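Local coordinates for protein D-ribulose-5-phosphate 3-epimerase, putative (Plasmodium falciparum, PDB 1TQX) that probably catalyses the interconversion of D-ribulose 5-phosphate and D-xylulose 5-phosphate, as a zinc-binding member of the ribulose-phosphate 3-epimerase family, at residues W34-D38 with I176-G180; E23-M27 with S203-A207; L182-T187 with Y212-M217. All coordinates share one frame; numbering follows the deposited sequence.

The three contacts follow a TIM barrel from its middle to its outer layer. Interaction 1 lies about 3 Å from the centre of the chain and spans the barrel between strands 34-40 and 175-179, where zinc is bound. Interactions 2 and 3, their centres 13 Å apart, join helix 20-29 to helix 202-205 and helix 184-193 to helix 210-223. Along the chain, interaction 1 is nested within the loop closed by interaction 2, while 2 and 3 alternate. Interaction 2 meets 1 through Thr24 and Ile35, and 3 through Ser203, whose OG packs on Met217 and probably bonds Leu182 O. Interactions 1 and 3 only adjoin in sequence, strand 175-179 running on to helix 184-193.

Interaction 1. Residues W34-D38 with I176-G180; sequences WIHLD and IQVDG. With ZN (zinc ion), chain D.
The imidazole of His36 overlaps the end of Gln177 and the carboxylate of Asp179, reaching both from across the barrel. The strand axes approach no closer than 11.5 Å, with their directions 57° apart, so only side chains and the metal bridge the gap. Zinc lies 2.2 Å from His36 NE2, 2.1 Å from Asp38 OD1 and 2.3 Å from Asp179 OD1; His70, from strand 66-72, supplies the fourth protein ligand. His36 NE2 and Asp179 OD1 are 3.4 Å apart because they share the ion, and the ring and carboxylate planes stand nearly perpendicular. Both groups extend to the metal with CG anti to the backbone N (chi1 -165° in His36, 179° in Asp179). OD1 of Asp38 and OD1 of Asp179 stay 4.3 Å apart while both bind the zinc.

Behind the ion, the extended Gln177 brings its amide NE2 to 3.7 Å from His36 ND1 and 3.9 Å from Trp34 CZ3. These are packing contacts. The amide is almost at right angles to both rings, and its NE2 donates instead to Asp68 OD2. His36 ND1 is hydrogen-bonded to the same oxygen, so Asp68 acts as a second-shell residue that fixes the imidazole's rotation and directs NE2 at zinc. Trp34, stacked with Phe66, continues the buried layer beneath. Two histidines and two aspartates around one zinc ion, within a TIM barrel, form the metal site characteristic of ribulose-phosphate 3-epimerases, in which Asp38 and Asp179 are the predicted proton acceptor and donor.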
ATOM      1  N   TRP A  34      -9.324   1.755  -4.265  1.00 20.50           N
ATOM      2  CA  TRP A  34      -8.308   2.583  -3.618  1.00 20.09           C
ATOM      3  C   TRP A  34      -7.365   3.196  -4.647  1.00 19.88           C
ATOM      4  O   TRP A  34      -7.264   2.708  -5.775  1.00 19.11           O
ATOM      5  CB  TRP A  34      -7.445   1.718  -2.690  1.00 19.28           C
ATOM      6  CG  TRP A  34      -8.080   1.213  -1.418  1.00 20.19           C
ATOM      7  CD1 TRP A  34      -9.410   1.106  -1.135  1.00 22.17           C
ATOM      8  CD2 TRP A  34      -7.385   0.709  -0.273  1.00 19.58           C
ATOM      9  NE1 TRP A  34      -9.586   0.565   0.120  1.00 20.19           N
ATOM     10  CE2 TRP A  34      -8.357   0.311   0.668  1.00 19.33           C
ATOM     11  CE3 TRP A  34      -6.026   0.548   0.045  1.00 18.42           C
ATOM     12  CZ2 TRP A  34      -8.018  -0.232   1.908  1.00 18.73           C
ATOM     13  CZ3 TRP A  34      -5.687   0.007   1.281  1.00 19.24           C
ATOM     14  CH2 TRP A  34      -6.684  -0.378   2.198  1.00 19.41           C
ATOM     15  N   ILE A  35      -6.680   4.267  -4.251  1.00 20.45           N
ATOM     16  CA  ILE A  35      -5.673   4.890  -5.103  1.00 19.96           C
ATOM     17  C   ILE A  35      -4.443   4.864  -4.193  1.00 20.45           C
ATOM     18  O   ILE A  35      -4.476   5.385  -3.080  1.00 20.07           O
ATOM     19  CB  ILE A  35      -6.050   6.343  -5.549  1.00 20.23           C
ATOM     20  CG1 ILE A  35      -5.057   6.821  -6.609  1.00 20.96           C
ATOM     21  CG2 ILE A  35      -6.073   7.309  -4.366  1.00 18.40           C
ATOM     22  CD1 ILE A  35      -5.089   5.993  -7.888  1.00 23.05           C
ATOM     23  N   HIS A  36      -3.383   4.204  -4.653  1.00 19.11           N
ATOM     24  CA  HIS A  36      -2.160   4.061  -3.866  1.00 17.58           C
ATOM     25  C   HIS A  36      -1.177   5.188  -4.147  1.00 19.04           C
ATOM     26  O   HIS A  36      -0.667   5.321  -5.267  1.00 19.36           O
ATOM     27  CB  HIS A  36      -1.513   2.710  -4.178  1.00 16.65           C
ATOM     28  CG  HIS A  36      -0.468   2.300  -3.192  1.00 17.23           C
ATOM     29  ND1 HIS A  36      -0.778   1.850  -1.925  1.00 17.96           N
ATOM     30  CD2 HIS A  36       0.881   2.272  -3.281  1.00 15.62           C
ATOM     31  CE1 HIS A  36       0.335   1.562  -1.278  1.00 17.39           C
ATOM     32  NE2 HIS A  36       1.357   1.808  -2.078  1.00 18.35           N
ATOM     33  N   LEU A  37      -0.891   5.980  -3.118  1.00 17.60           N
ATOM     34  CA  LEU A  37      -0.010   7.137  -3.239  1.00 18.46           C
ATOM     35  C   LEU A  37       1.344   6.954  -2.553  1.00 17.49           C
ATOM     36  O   LEU A  37       1.441   7.016  -1.327  1.00 16.60           O
ATOM     37  CB  LEU A  37      -0.731   8.364  -2.655  1.00 19.09           C
ATOM     38  CG  LEU A  37      -2.135   8.578  -3.238  1.00 20.77           C
ATOM     39  CD1 LEU A  37      -2.999   9.439  -2.314  1.00 20.62           C
ATOM     40  CD2 LEU A  37      -1.994   9.218  -4.615  1.00 21.61           C
ATOM     41  N   ASP A  38       2.385   6.735  -3.352  1.00 18.27           N
ATOM     42  CA  ASP A  38       3.739   6.543  -2.825  1.00 19.59           C
ATOM     43  C   ASP A  38       4.493   7.842  -2.561  1.00 19.28           C
ATOM     44  O   ASP A  38       4.802   8.585  -3.489  1.00 20.01           O
ATOM     45  CB  ASP A  38       4.572   5.686  -3.791  1.00 17.75           C
ATOM     46  CG  ASP A  38       4.128   4.240  -3.818  1.00 18.29           C
ATOM     47  OD1 ASP A  38       3.903   3.673  -2.737  1.00 16.84           O
ATOM     48  OD2 ASP A  38       4.021   3.660  -4.915  1.00 22.51           O
ATOM     49  N   ILE A 176      -3.990  -7.719   4.153  1.00 23.76           N
ATOM     50  CA  ILE A 176      -2.622  -7.983   3.723  1.00 23.31           C
ATOM     51  C   ILE A 176      -2.470  -7.426   2.316  1.00 22.51           C
ATOM     52  O   ILE A 176      -3.156  -7.838   1.381  1.00 21.45           O
ATOM     53  CB  ILE A 176      -2.299  -9.490   3.752  1.00 23.04           C
ATOM     54  CG1 ILE A 176      -2.426 -10.015   5.189  1.00 23.31           C
ATOM     55  CG2 ILE A 176      -0.877  -9.725   3.245  1.00 24.57           C
ATOM     56  CD1 ILE A 176      -2.336 -11.531   5.319  1.00 24.77           C
ATOM     57  N   GLN A 177      -1.563  -6.468   2.191  1.00 22.83           N
ATOM     58  CA  GLN A 177      -1.317  -5.772   0.938  1.00 21.24           C
ATOM     59  C   GLN A 177       0.046  -6.158   0.354  1.00 21.54           C
ATOM     60  O   GLN A 177       1.022  -6.314   1.087  1.00 21.18           O
ATOM     61  CB  GLN A 177      -1.391  -4.260   1.222  1.00 21.60           C
ATOM     62  CG  GLN A 177      -1.291  -3.345   0.023  1.00 21.18           C
ATOM     63  CD  GLN A 177      -1.498  -1.891   0.411  1.00 23.46           C
ATOM     64  OE1 GLN A 177      -0.913  -1.413   1.385  1.00 23.72           O
ATOM     65  NE2 GLN A 177      -2.324  -1.177  -0.351  1.00 19.77           N
ATOM     66  N   VAL A 178       0.101  -6.341  -0.963  1.00 20.93           N
ATOM     67  CA  VAL A 178       1.354  -6.692  -1.630  1.00 21.16           C
ATOM     68  C   VAL A 178       1.659  -5.559  -2.585  1.00 21.56           C
ATOM     69  O   VAL A 178       0.754  -4.992  -3.196  1.00 21.11           O
ATOM     70  CB  VAL A 178       1.265  -8.047  -2.377  1.00 21.03           C
ATOM     71  CG1 VAL A 178       1.244  -9.176  -1.355  1.00 21.81           C
ATOM     72  CG2 VAL A 178       0.023  -8.099  -3.252  1.00 22.87           C
ATOM     73  N   ASP A 179       2.938  -5.242  -2.732  1.00 22.68           N
ATOM     74  CA  ASP A 179       3.329  -4.097  -3.540  1.00 23.38           C
ATOM     75  C   ASP A 179       4.695  -4.307  -4.188  1.00 21.95           C
ATOM     76  O   ASP A 179       5.697  -4.470  -3.492  1.00 21.25           O
ATOM     77  CB  ASP A 179       3.323  -2.895  -2.586  1.00 23.61           C
ATOM     78  CG  ASP A 179       3.721  -1.587  -3.235  1.00 27.79           C
ATOM     79  OD1 ASP A 179       3.695  -0.583  -2.485  1.00 26.79           O
ATOM     80  OD2 ASP A 179       4.048  -1.539  -4.441  1.00 26.67           O
ATOM     81  N   GLY A 180       4.727  -4.305  -5.518  1.00 22.29           N
ATOM     82  CA  GLY A 180       5.978  -4.504  -6.232  1.00 23.09           C
ATOM     83  C   GLY A 180       5.920  -5.633  -7.245  1.00 23.57           C
ATOM     84  O   GLY A 180       5.999  -6.810  -6.888  1.00 23.69           O
TER
HETATM   85 ZN    ZN D 900       3.588   1.656  -2.150  1.00 23.78          ZN

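Interaction 2. Residues E23-M27 with S203-A207; sequences ETQRM and SIFNA
In the outer layer of the TIM barrel, helix 20-29 meets the short helix 202-205 through a Met-aromatic contact. Met27 SD lies 4.5 Å from the centroid of the Phe205 ring and 35° off its normal, an oblique approach. The methionine bends around the ring: Met27 CG comes within 3.6 Å of Phe205 CZ, while Met27 CE reaches 3.8 Å from Phe205 CE2. Bends at chi2 and chi3 fold the chain back, which accounts for three successive atoms touching one aromatic group. The sulfur also packs against Ile204, with Met27 SD 3.8 Å from Ile204 CG2.

This junction lies where the helix following strand 7-10 meets the short helix following strand 197-200, the first and last strands of the barrel. Helix 202-205 begins just after Gly201, with Thr202 at its start, and both residues are predicted to bind substrate. Pro10 on the first strand touches Met27, Ile204 and Phe205, placing the cluster directly outside the sheet.

A charged pair borders the same ring. Arg26 NH1 and Glu23 OE1 form a salt bridge of 2.9 Å within helix 20-29; Glu23 OE1 offers its syn lone pair and lies near the guanidinium plane of Arg26. Both atoms meet the Phe205 ring at its edge, near its plane; Arg26 NH1 is 3.9 Å from Phe205 CD2. The guanidinium plane is turned 81° from the ring, so the two are not stacked. Met27 CE sits over the centre of one guanidinium face, while Glu23 OE2 accepts a hydrogen bond from Asn16 N.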
ATOM      1  N   GLU A  23      -5.541  11.017 -13.951  1.00 21.67           N
ATOM      2  CA  GLU A  23      -5.252   9.598 -13.835  1.00 21.39           C
ATOM      3  C   GLU A  23      -6.047   8.933 -12.714  1.00 21.33           C
ATOM      4  O   GLU A  23      -6.508   7.795 -12.859  1.00 18.78           O
ATOM      5  CB  GLU A  23      -3.750   9.391 -13.602  1.00 21.23           C
ATOM      6  CG  GLU A  23      -2.894   9.810 -14.794  1.00 21.46           C
ATOM      7  CD  GLU A  23      -2.795   8.720 -15.850  1.00 22.80           C
ATOM      8  OE1 GLU A  23      -3.812   8.049 -16.125  1.00 23.23           O
ATOM      9  OE2 GLU A  23      -1.697   8.539 -16.410  1.00 22.82           O
ATOM     10  N   THR A  24      -6.206   9.640 -11.599  1.00 20.08           N
ATOM     11  CA  THR A  24      -6.943   9.097 -10.460  1.00 19.95           C
ATOM     12  C   THR A  24      -8.437   9.019 -10.754  1.00 21.29           C
ATOM     13  O   THR A  24      -9.107   8.056 -10.363  1.00 20.25           O
ATOM     14  CB  THR A  24      -6.721   9.947  -9.191  1.00 20.58           C
ATOM     15  OG1 THR A  24      -5.318  10.023  -8.903  1.00 21.57           O
ATOM     16  CG2 THR A  24      -7.428   9.312  -7.999  1.00 18.75           C
ATOM     17  N   GLN A  25      -8.957  10.037 -11.436  1.00 20.97           N
ATOM     18  CA  GLN A  25     -10.370  10.062 -11.799  1.00 22.34           C
ATOM     19  C   GLN A  25     -10.625   8.890 -12.747  1.00 23.72           C
ATOM     20  O   GLN A  25     -11.661   8.234 -12.673  1.00 23.68           O
ATOM     21  CB  GLN A  25     -10.722  11.396 -12.476  1.00 22.99           C
ATOM     22  CG  GLN A  25     -10.579  12.603 -11.539  1.00 22.98           C
ATOM     23  CD  GLN A  25     -10.814  13.934 -12.227  1.00 24.86           C
ATOM     24  OE1 GLN A  25     -10.412  14.132 -13.372  1.00 26.04           O
ATOM     25  NE2 GLN A  25     -11.448  14.868 -11.519  1.00 24.07           N
ATOM     26  N   ARG A  26      -9.664   8.631 -13.627  1.00 23.60           N
ATOM     27  CA  ARG A  26      -9.768   7.531 -14.576  1.00 25.10           C
ATOM     28  C   ARG A  26      -9.830   6.204 -13.814  1.00 24.69           C
ATOM     29  O   ARG A  26     -10.700   5.371 -14.068  1.00 24.80           O
ATOM     30  CB  ARG A  26      -8.563   7.565 -15.520  1.00 27.24           C
ATOM     31  CG  ARG A  26      -8.533   6.494 -16.591  1.00 32.45           C
ATOM     32  CD  ARG A  26      -7.179   6.535 -17.298  1.00 36.82           C
ATOM     33  NE  ARG A  26      -6.769   5.216 -17.764  1.00 42.42           N
ATOM     34  CZ  ARG A  26      -5.506   4.818 -17.837  1.00 43.68           C
ATOM     35  NH1 ARG A  26      -4.528   5.640 -17.472  1.00 40.99           N
ATOM     36  NH2 ARG A  26      -5.220   3.597 -18.276  1.00 47.72           N
ATOM     37  N   MET A  27      -8.914   6.003 -12.870  1.00 24.22           N
ATOM     38  CA  MET A  27      -8.910   4.771 -12.086  1.00 24.88           C
ATOM     39  C   MET A  27     -10.237   4.634 -11.339  1.00 26.46           C
ATOM     40  O   MET A  27     -10.793   3.538 -11.213  1.00 25.27           O
ATOM     41  CB  MET A  27      -7.744   4.776 -11.088  1.00 23.08           C
ATOM     42  CG  MET A  27      -6.362   4.634 -11.743  1.00 23.32           C
ATOM     43  SD  MET A  27      -6.220   3.089 -12.697  1.00 25.07           S
ATOM     44  CE  MET A  27      -6.321   3.719 -14.374  1.00 23.71           C
ATOM     45  N   SER A 203       1.573  -2.673 -14.506  1.00 23.30           N
ATOM     46  CA  SER A 203       0.597  -3.584 -15.102  1.00 24.92           C
ATOM     47  C   SER A 203      -0.777  -2.982 -15.368  1.00 25.11           C
ATOM     48  O   SER A 203      -1.539  -3.506 -16.185  1.00 24.28           O
ATOM     49  CB  SER A 203       0.451  -4.846 -14.241  1.00 24.32           C
ATOM     50  OG  SER A 203      -0.250  -4.599 -13.038  1.00 28.91           O
ATOM     51  N   ILE A 204      -1.105  -1.894 -14.676  1.00 23.93           N
ATOM     52  CA  ILE A 204      -2.391  -1.244 -14.882  1.00 22.47           C
ATOM     53  C   ILE A 204      -2.252  -0.004 -15.769  1.00 23.49           C
ATOM     54  O   ILE A 204      -2.953   0.128 -16.773  1.00 22.04           O
ATOM     55  CB  ILE A 204      -3.046  -0.854 -13.533  1.00 22.34           C
ATOM     56  CG1 ILE A 204      -3.513  -2.123 -12.808  1.00 22.01           C
ATOM     57  CG2 ILE A 204      -4.227   0.077 -13.766  1.00 22.71           C
ATOM     58  CD1 ILE A 204      -4.121  -1.872 -11.428  1.00 22.07           C
ATOM     59  N   PHE A 205      -1.333   0.895 -15.418  1.00 24.06           N
ATOM     60  CA  PHE A 205      -1.161   2.116 -16.200  1.00 26.57           C
ATOM     61  C   PHE A 205      -0.547   1.932 -17.589  1.00 28.37           C
ATOM     62  O   PHE A 205      -0.619   2.837 -18.419  1.00 30.34           O
ATOM     63  CB  PHE A 205      -0.368   3.157 -15.397  1.00 24.66           C
ATOM     64  CG  PHE A 205      -1.159   3.765 -14.269  1.00 24.47           C
ATOM     65  CD1 PHE A 205      -0.981   3.338 -12.959  1.00 22.67           C
ATOM     66  CD2 PHE A 205      -2.140   4.727 -14.535  1.00 21.84           C
ATOM     67  CE1 PHE A 205      -1.774   3.857 -11.920  1.00 24.98           C
ATOM     68  CE2 PHE A 205      -2.935   5.248 -13.506  1.00 23.67           C
ATOM     69  CZ  PHE A 205      -2.752   4.810 -12.198  1.00 20.80           C
ATOM     70  N   ASN A 206       0.054   0.773 -17.844  1.00 29.67           N
ATOM     71  CA  ASN A 206       0.630   0.510 -19.161  1.00 29.35           C
ATOM     72  C   ASN A 206      -0.136  -0.618 -19.842  1.00 28.70           C
ATOM     73  O   ASN A 206       0.299  -1.155 -20.857  1.00 28.41           O
ATOM     74  CB  ASN A 206       2.112   0.137 -19.046  1.00 31.84           C
ATOM     75  CG  ASN A 206       2.964   1.286 -18.533  1.00 36.09           C
ATOM     76  OD1 ASN A 206       2.919   2.396 -19.071  1.00 39.11           O
ATOM     77  ND2 ASN A 206       3.749   1.023 -17.495  1.00 38.91           N
ATOM     78  N   ALA A 207      -1.288  -0.966 -19.280  1.00 27.73           N
ATOM     79  CA  ALA A 207      -2.111  -2.035 -19.829  1.00 27.60           C
ATOM     80  C   ALA A 207      -2.805  -1.622 -21.118  1.00 29.11           C
ATOM     81  O   ALA A 207      -3.063  -0.436 -21.355  1.00 27.33           O
ATOM     82  CB  ALA A 207      -3.151  -2.471 -18.809  1.00 27.38           C
TER

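Interaction 3. Residues L182-T187 with Y212-M217; sequences LNIETT and YVIDTM
Apolar packing joins Ile184, at the start of helix 184-193, to one side of helix 210-223. Ile184 CD1 comes 3.8 Å from Tyr212 CE2, and Ile184 CG2 lies 3.8 Å from Thr216 CG2; the isoleucine side chain crosses each partner at about a right angle. Val213 borders this group more loosely. Further along, Met217 inserts its extended chain toward the start of the opposing helix. Met217 CE rests 3.7 Å from Asn183 C, in the N-cap residue, and also touches Thr187 OG1.

The hydrogen bonds that shape the contact run within each segment. Thr187 OG1 donates to Asn183 O at 2.8 Å from above the carbonyl plane, and the same oxygen also accepts from Thr187 N. Thr216 repeats the pattern on Tyr212 O, its N and OG1 approaching from opposite faces of the carbonyl plane. At the helix start, Asn183 N donates to Thr186 OG1 over 2.8 Å; Gly181 O is a second partner of that hydroxyl. Chi1 near -70° turns each of Thr187 and Thr216 so that its hydroxyl faces its own helix, while CG2 lies anti to the backbone N, directed at the partner segment.

With these hydroxyls bonded to backbone carbonyls, Thr216 offers its methyl to Ile184, while Thr187 meets Met217 with both CG2 and a hydroxyl already bonded to Asn183 O; the interface between two neighbouring outer helices is held by van der Waals packing.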
ATOM      1  N   LEU A 182       3.315  -6.521  -9.185  1.00 21.53           N
ATOM      2  CA  LEU A 182       2.041  -7.223  -9.280  1.00 22.40           C
ATOM      3  C   LEU A 182       1.429  -7.121 -10.672  1.00 23.58           C
ATOM      4  O   LEU A 182       1.309  -6.030 -11.235  1.00 23.96           O
ATOM      5  CB  LEU A 182       1.034  -6.678  -8.251  1.00 21.37           C
ATOM      6  CG  LEU A 182       1.040  -7.292  -6.845  1.00 21.55           C
ATOM      7  CD1 LEU A 182       0.733  -8.792  -6.942  1.00 21.35           C
ATOM      8  CD2 LEU A 182       2.392  -7.074  -6.183  1.00 20.28           C
ATOM      9  N   ASN A 183       1.065  -8.268 -11.233  1.00 22.86           N
ATOM     10  CA  ASN A 183       0.416  -8.315 -12.537  1.00 22.78           C
ATOM     11  C   ASN A 183      -0.651  -9.399 -12.418  1.00 22.64           C
ATOM     12  O   ASN A 183      -0.880  -9.905 -11.318  1.00 22.71           O
ATOM     13  CB  ASN A 183       1.434  -8.604 -13.655  1.00 21.95           C
ATOM     14  CG  ASN A 183       2.258  -9.849 -13.403  1.00 24.93           C
ATOM     15  OD1 ASN A 183       3.427  -9.920 -13.793  1.00 27.66           O
ATOM     16  ND2 ASN A 183       1.661 -10.838 -12.764  1.00 18.66           N
ATOM     17  N   ILE A 184      -1.315  -9.764 -13.507  1.00 22.84           N
ATOM     18  CA  ILE A 184      -2.372 -10.772 -13.393  1.00 21.99           C
ATOM     19  C   ILE A 184      -1.900 -12.075 -12.744  1.00 22.79           C
ATOM     20  O   ILE A 184      -2.550 -12.589 -11.829  1.00 21.45           O
ATOM     21  CB  ILE A 184      -3.019 -11.065 -14.772  1.00 21.51           C
ATOM     22  CG1 ILE A 184      -3.877  -9.867 -15.189  1.00 23.02           C
ATOM     23  CG2 ILE A 184      -3.877 -12.337 -14.707  1.00 18.95           C
ATOM     24  CD1 ILE A 184      -4.508  -9.991 -16.568  1.00 24.67           C
ATOM     25  N   GLU A 185      -0.759 -12.591 -13.190  1.00 22.97           N
ATOM     26  CA  GLU A 185      -0.244 -13.843 -12.651  1.00 25.04           C
ATOM     27  C   GLU A 185       0.251 -13.772 -11.208  1.00 24.95           C
ATOM     28  O   GLU A 185      -0.016 -14.681 -10.417  1.00 22.91           O
ATOM     29  CB  GLU A 185       0.876 -14.391 -13.538  1.00 27.80           C
ATOM     30  CG  GLU A 185       1.301 -15.806 -13.149  1.00 33.10           C
ATOM     31  CD  GLU A 185       2.396 -16.373 -14.032  1.00 34.74           C
ATOM     32  OE1 GLU A 185       2.728 -17.561 -13.856  1.00 37.73           O
ATOM     33  OE2 GLU A 185       2.925 -15.639 -14.891  1.00 35.39           O
ATOM     34  N   THR A 186       0.980 -12.713 -10.857  1.00 23.89           N
ATOM     35  CA  THR A 186       1.488 -12.601  -9.492  1.00 24.34           C
ATOM     36  C   THR A 186       0.400 -12.175  -8.507  1.00 23.43           C
ATOM     37  O   THR A 186       0.565 -12.315  -7.293  1.00 24.89           O
ATOM     38  CB  THR A 186       2.710 -11.655  -9.400  1.00 23.57           C
ATOM     39  OG1 THR A 186       2.356 -10.346  -9.860  1.00 25.29           O
ATOM     40  CG2 THR A 186       3.858 -12.202 -10.258  1.00 24.76           C
ATOM     41  N   THR A 187      -0.714 -11.664  -9.024  1.00 23.31           N
ATOM     42  CA  THR A 187      -1.823 -11.293  -8.153  1.00 23.07           C
ATOM     43  C   THR A 187      -2.480 -12.605  -7.719  1.00 24.19           C
ATOM     44  O   THR A 187      -2.827 -12.785  -6.550  1.00 23.50           O
ATOM     45  CB  THR A 187      -2.865 -10.409  -8.882  1.00 23.26           C
ATOM     46  OG1 THR A 187      -2.341  -9.085  -9.063  1.00 21.73           O
ATOM     47  CG2 THR A 187      -4.150 -10.327  -8.075  1.00 21.83           C
ATOM     48  N   TYR A 212      -9.879  -4.429 -17.821  1.00 28.69           N
ATOM     49  CA  TYR A 212      -9.756  -5.884 -17.908  1.00 27.60           C
ATOM     50  C   TYR A 212      -8.782  -6.380 -16.845  1.00 26.00           C
ATOM     51  O   TYR A 212      -9.066  -7.341 -16.139  1.00 26.28           O
ATOM     52  CB  TYR A 212      -9.244  -6.301 -19.295  1.00 27.95           C
ATOM     53  CG  TYR A 212      -8.687  -7.709 -19.342  1.00 28.08           C
ATOM     54  CD1 TYR A 212      -9.523  -8.820 -19.270  1.00 28.85           C
ATOM     55  CD2 TYR A 212      -7.315  -7.927 -19.438  1.00 28.39           C
ATOM     56  CE1 TYR A 212      -9.001 -10.123 -19.288  1.00 27.70           C
ATOM     57  CE2 TYR A 212      -6.784  -9.214 -19.459  1.00 27.84           C
ATOM     58  CZ  TYR A 212      -7.630 -10.308 -19.382  1.00 28.79           C
ATOM     59  OH  TYR A 212      -7.091 -11.576 -19.383  1.00 27.54           O
ATOM     60  N   VAL A 213      -7.627  -5.727 -16.745  1.00 25.10           N
ATOM     61  CA  VAL A 213      -6.621  -6.123 -15.765  1.00 24.51           C
ATOM     62  C   VAL A 213      -7.145  -5.987 -14.334  1.00 23.71           C
ATOM     63  O   VAL A 213      -6.990  -6.898 -13.518  1.00 24.84           O
ATOM     64  CB  VAL A 213      -5.327  -5.289 -15.913  1.00 23.83           C
ATOM     65  CG1 VAL A 213      -4.349  -5.649 -14.798  1.00 23.15           C
ATOM     66  CG2 VAL A 213      -4.692  -5.552 -17.279  1.00 24.73           C
ATOM     67  N   ILE A 214      -7.763  -4.850 -14.034  1.00 23.14           N
ATOM     68  CA  ILE A 214      -8.315  -4.608 -12.705  1.00 22.26           C
ATOM     69  C   ILE A 214      -9.368  -5.651 -12.320  1.00 22.82           C
ATOM     70  O   ILE A 214      -9.298  -6.234 -11.238  1.00 22.20           O
ATOM     71  CB  ILE A 214      -8.944  -3.186 -12.620  1.00 21.62           C
ATOM     72  CG1 ILE A 214      -7.832  -2.131 -12.691  1.00 21.84           C
ATOM     73  CG2 ILE A 214      -9.755  -3.032 -11.329  1.00 21.05           C
ATOM     74  CD1 ILE A 214      -8.342  -0.699 -12.738  1.00 23.47           C
ATOM     75  N   ASP A 215     -10.340  -5.892 -13.200  1.00 23.41           N
ATOM     76  CA  ASP A 215     -11.386  -6.873 -12.904  1.00 23.42           C
ATOM     77  C   ASP A 215     -10.819  -8.284 -12.756  1.00 24.11           C
ATOM     78  O   ASP A 215     -11.208  -9.030 -11.851  1.00 23.93           O
ATOM     79  CB  ASP A 215     -12.462  -6.881 -14.002  1.00 24.11           C
ATOM     80  CG  ASP A 215     -13.207  -5.561 -14.105  1.00 26.98           C
ATOM     81  OD1 ASP A 215     -13.169  -4.774 -13.137  1.00 28.76           O
ATOM     82  OD2 ASP A 215     -13.844  -5.312 -15.149  1.00 28.04           O
ATOM     83  N   THR A 216      -9.908  -8.652 -13.652  1.00 24.15           N
ATOM     84  CA  THR A 216      -9.307  -9.979 -13.604  1.00 24.88           C
ATOM     85  C   THR A 216      -8.616 -10.170 -12.263  1.00 24.63           C
ATOM     86  O   THR A 216      -8.748 -11.221 -11.629  1.00 23.81           O
ATOM     87  CB  THR A 216      -8.274 -10.168 -14.735  1.00 25.66           C
ATOM     88  OG1 THR A 216      -8.935 -10.089 -16.003  1.00 25.25           O
ATOM     89  CG2 THR A 216      -7.578 -11.516 -14.610  1.00 25.24           C
ATOM     90  N   MET A 217      -7.878  -9.150 -11.834  1.00 23.56           N
ATOM     91  CA  MET A 217      -7.169  -9.207 -10.561  1.00 23.60           C
ATOM     92  C   MET A 217      -8.138  -9.359  -9.388  1.00 23.04           C
ATOM     93  O   MET A 217      -7.927 -10.183  -8.502  1.00 24.21           O
ATOM     94  CB  MET A 217      -6.338  -7.931 -10.342  1.00 25.56           C
ATOM     95  CG  MET A 217      -5.134  -7.747 -11.268  1.00 23.93           C
ATOM     96  SD  MET A 217      -4.302  -6.153 -10.932  1.00 23.82           S
ATOM     97  CE  MET A 217      -2.666  -6.444 -11.618  1.00 22.76           C
TER